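Local coordinates for adhesion G-protein coupled receptor G6 (Danio rerio, PDB 6V55), which probably acts as a cell-surface adhesion receptor that couples extracellular binding to G-protein signalling and is linked to myelination, at residues A[43-48]-A[89-94]. Numbering follows the deposited sequence.
Sequences VQITFL and NVMEVF. With NAG (2-acetamido-2-deoxy-beta-D-glucopyranose), chain E.
V43 and M91 meet between the two sheets of the CUB-domain sandwich, a worked example of how facing β-sheets pack against each other without a hydrogen bond. Strands 43-47 and 90-94 belong to different sheets; their axes approach to 7.3 Å and run 29° from parallel. V43 lies aslant to M91, CB to CB at 3.8 Å, and its CG2 rests 3.4 Å from the carbonyl O of N89, at the end where the two strands draw closest. M91 leaves its strand with CG anti to the backbone N (chi1 176°), then bends at the next two torsions, bringing CE to 3.4 Å from O of V43. The same methyl lies 3.9 Å from CG2 of I45, whose side chain stands roughly perpendicular to that of M91. The other branch of I45 reaches on through CD1 to CG2 of V93, 4.1 Å away. Cut back to an alanine, I45 would lose both branches, which would probably leave the M91 methyl with less to pack on and V93 without its partner on strand 43-47. I35 and V65 from the sheet of M91 and V93, with I108 from that of I45, extend this interior. Cohesion here therefore rests on apolar side-chain fit, with two methyls set against backbone carbonyl oxygens.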
loop_
_atom_site.group_PDB
_atom_site.type_symbol
_atom_site.label_atom_id
_atom_site.label_comp_id
_atom_site.label_asym_id
_atom_site.label_seq_id
_atom_site.Cartn_x
_atom_site.Cartn_y
_atom_site.Cartn_z
ATOM N N VAL A 43 -3.297 16.232 1.302
ATOM C CA VAL A 43 -2.794 15.202 2.208
ATOM C C VAL A 43 -1.302 15.006 1.954
ATOM O O VAL A 43 -0.875 14.814 0.807
ATOM C CB VAL A 43 -3.560 13.878 2.042
ATOM C CG1 VAL A 43 -3.027 12.841 3.008
ATOM C CG2 VAL A 43 -5.063 14.083 2.240
ATOM N N GLN A 44 -0.511 15.062 3.021
ATOM C CA GLN A 44 0.911 14.761 2.971
ATOM C C GLN A 44 1.184 13.496 3.769
ATOM O O GLN A 44 0.867 13.438 4.963
ATOM C CB GLN A 44 1.711 15.911 3.553
ATOM C CG GLN A 44 3.166 15.765 3.318
ATOM C CD GLN A 44 3.971 16.764 4.101
ATOM O OE1 GLN A 44 3.748 16.972 5.299
ATOM N NE2 GLN A 44 4.883 17.436 3.412
ATOM N N ILE A 45 1.774 12.485 3.131
ATOM C CA ILE A 45 2.185 11.295 3.855
ATOM C C ILE A 45 3.692 11.331 4.029
ATOM O O ILE A 45 4.421 12.019 3.314
ATOM C CB ILE A 45 1.754 9.970 3.191
ATOM C CG1 ILE A 45 2.534 9.723 1.897
ATOM C CG2 ILE A 45 0.250 9.922 2.968
ATOM C CD1 ILE A 45 2.292 8.346 1.303
ATOM N N THR A 46 4.165 10.578 5.012
ATOM C CA THR A 46 5.588 10.416 5.273
ATOM C C THR A 46 5.778 8.974 5.712
ATOM O O THR A 46 5.083 8.499 6.617
ATOM C CB THR A 46 6.082 11.406 6.348
ATOM O OG1 THR A 46 6.200 12.728 5.783
ATOM C CG2 THR A 46 7.436 10.978 6.936
ATOM N N PHE A 47 6.668 8.264 5.036
ATOM C CA PHE A 47 7.040 6.926 5.463
ATOM C C PHE A 47 8.021 7.058 6.618
ATOM O O PHE A 47 9.129 7.552 6.437
ATOM C CB PHE A 47 7.671 6.156 4.312
ATOM C CG PHE A 47 6.718 5.817 3.186
ATOM C CD1 PHE A 47 6.148 4.553 3.116
ATOM C CD2 PHE A 47 6.415 6.744 2.194
ATOM C CE1 PHE A 47 5.287 4.218 2.092
ATOM C CE2 PHE A 47 5.541 6.435 1.174
ATOM C CZ PHE A 47 4.980 5.165 1.120
ATOM N N LEU A 48 7.623 6.643 7.812
ATOM C CA LEU A 48 8.555 6.664 8.924
ATOM C C LEU A 48 9.525 5.494 8.877
ATOM O O LEU A 48 10.598 5.558 9.496
ATOM C CB LEU A 48 7.777 6.657 10.240
ATOM C CG LEU A 48 6.668 7.717 10.306
ATOM C CD1 LEU A 48 5.762 7.559 11.546
ATOM C CD2 LEU A 48 7.286 9.087 10.268
ATOM N N ASN A 89 -7.558 16.543 -2.470
ATOM C CA ASN A 89 -7.735 16.312 -1.049
ATOM C C ASN A 89 -7.781 14.837 -0.676
ATOM O O ASN A 89 -7.948 14.526 0.507
ATOM C CB ASN A 89 -9.001 17.006 -0.555
ATOM C CG ASN A 89 -10.208 16.616 -1.341
ATOM O OD1 ASN A 89 -10.099 16.145 -2.475
ATOM N ND2 ASN A 89 -11.380 16.822 -0.756
ATOM N N VAL A 90 -7.650 13.917 -1.633
ATOM C CA VAL A 90 -7.646 12.488 -1.325
ATOM C C VAL A 90 -6.297 11.875 -1.700
ATOM O O VAL A 90 -5.812 12.051 -2.824
ATOM C CB VAL A 90 -8.788 11.727 -2.019
ATOM C CG1 VAL A 90 -9.042 10.466 -1.274
ATOM C CG2 VAL A 90 -10.064 12.548 -2.044
ATOM N N MET A 91 -5.702 11.146 -0.756
ATOM C CA MET A 91 -4.517 10.329 -0.996
ATOM C C MET A 91 -4.831 8.883 -0.629
ATOM O O MET A 91 -5.300 8.616 0.481
ATOM C CB MET A 91 -3.324 10.824 -0.180
ATOM C CG MET A 91 -2.096 9.946 -0.334
ATOM S SD MET A 91 -0.960 10.633 -1.535
ATOM C CE MET A 91 -0.118 11.778 -0.469
ATOM N N GLU A 92 -4.553 7.950 -1.545
ATOM C CA GLU A 92 -4.822 6.529 -1.348
ATOM C C GLU A 92 -3.507 5.758 -1.347
ATOM O O GLU A 92 -2.680 5.944 -2.246
ATOM C CB GLU A 92 -5.758 6.002 -2.445
ATOM C CG GLU A 92 -7.016 6.850 -2.600
ATOM C CD GLU A 92 -8.082 6.223 -3.480
ATOM O OE1 GLU A 92 -7.764 5.380 -4.344
ATOM O OE2 GLU A 92 -9.263 6.581 -3.305
ATOM N N VAL A 93 -3.318 4.898 -0.342
ATOM C CA VAL A 93 -2.126 4.061 -0.184
ATOM C C VAL A 93 -2.553 2.599 -0.235
ATOM O O VAL A 93 -3.302 2.139 0.633
ATOM C CB VAL A 93 -1.398 4.342 1.138
ATOM C CG1 VAL A 93 -0.238 3.369 1.323
ATOM C CG2 VAL A 93 -0.895 5.757 1.184
ATOM N N PHE A 94 -2.053 1.860 -1.219
ATOM C CA PHE A 94 -2.349 0.442 -1.346
ATOM C C PHE A 94 -1.147 -0.386 -0.946
ATOM O O PHE A 94 -0.013 0.089 -0.988
ATOM C CB PHE A 94 -2.738 0.081 -2.771
ATOM C CG PHE A 94 -3.950 0.792 -3.247
ATOM C CD1 PHE A 94 -5.207 0.305 -2.936
ATOM C CD2 PHE A 94 -3.832 1.965 -3.982
ATOM C CE1 PHE A 94 -6.324 0.967 -3.362
ATOM C CE2 PHE A 94 -4.947 2.628 -4.413
ATOM C CZ PHE A 94 -6.200 2.128 -4.103
HETATM C C1 NAG E . -10.308 2.376 -2.015
HETATM C C2 NAG E . -11.054 2.039 -3.327
HETATM C C3 NAG E . -11.889 3.240 -3.795
HETATM C C4 NAG E . -12.857 3.688 -2.708
HETATM C C5 NAG E . -12.084 4.021 -1.428
HETATM C C6 NAG E . -13.000 4.316 -0.268
HETATM C C7 NAG E . -9.709 0.357 -4.517
HETATM C C8 NAG E . -8.860 0.087 -5.725
HETATM N N2 NAG E . -10.159 1.609 -4.390
HETATM O O3 NAG E . -12.611 2.914 -4.982
HETATM O O4 NAG E . -13.593 4.826 -3.156
HETATM O O5 NAG E . -11.269 2.904 -1.021
HETATM O O6 NAG E . -13.357 3.122 0.416
HETATM O O7 NAG E . -9.972 -0.517 -3.691
#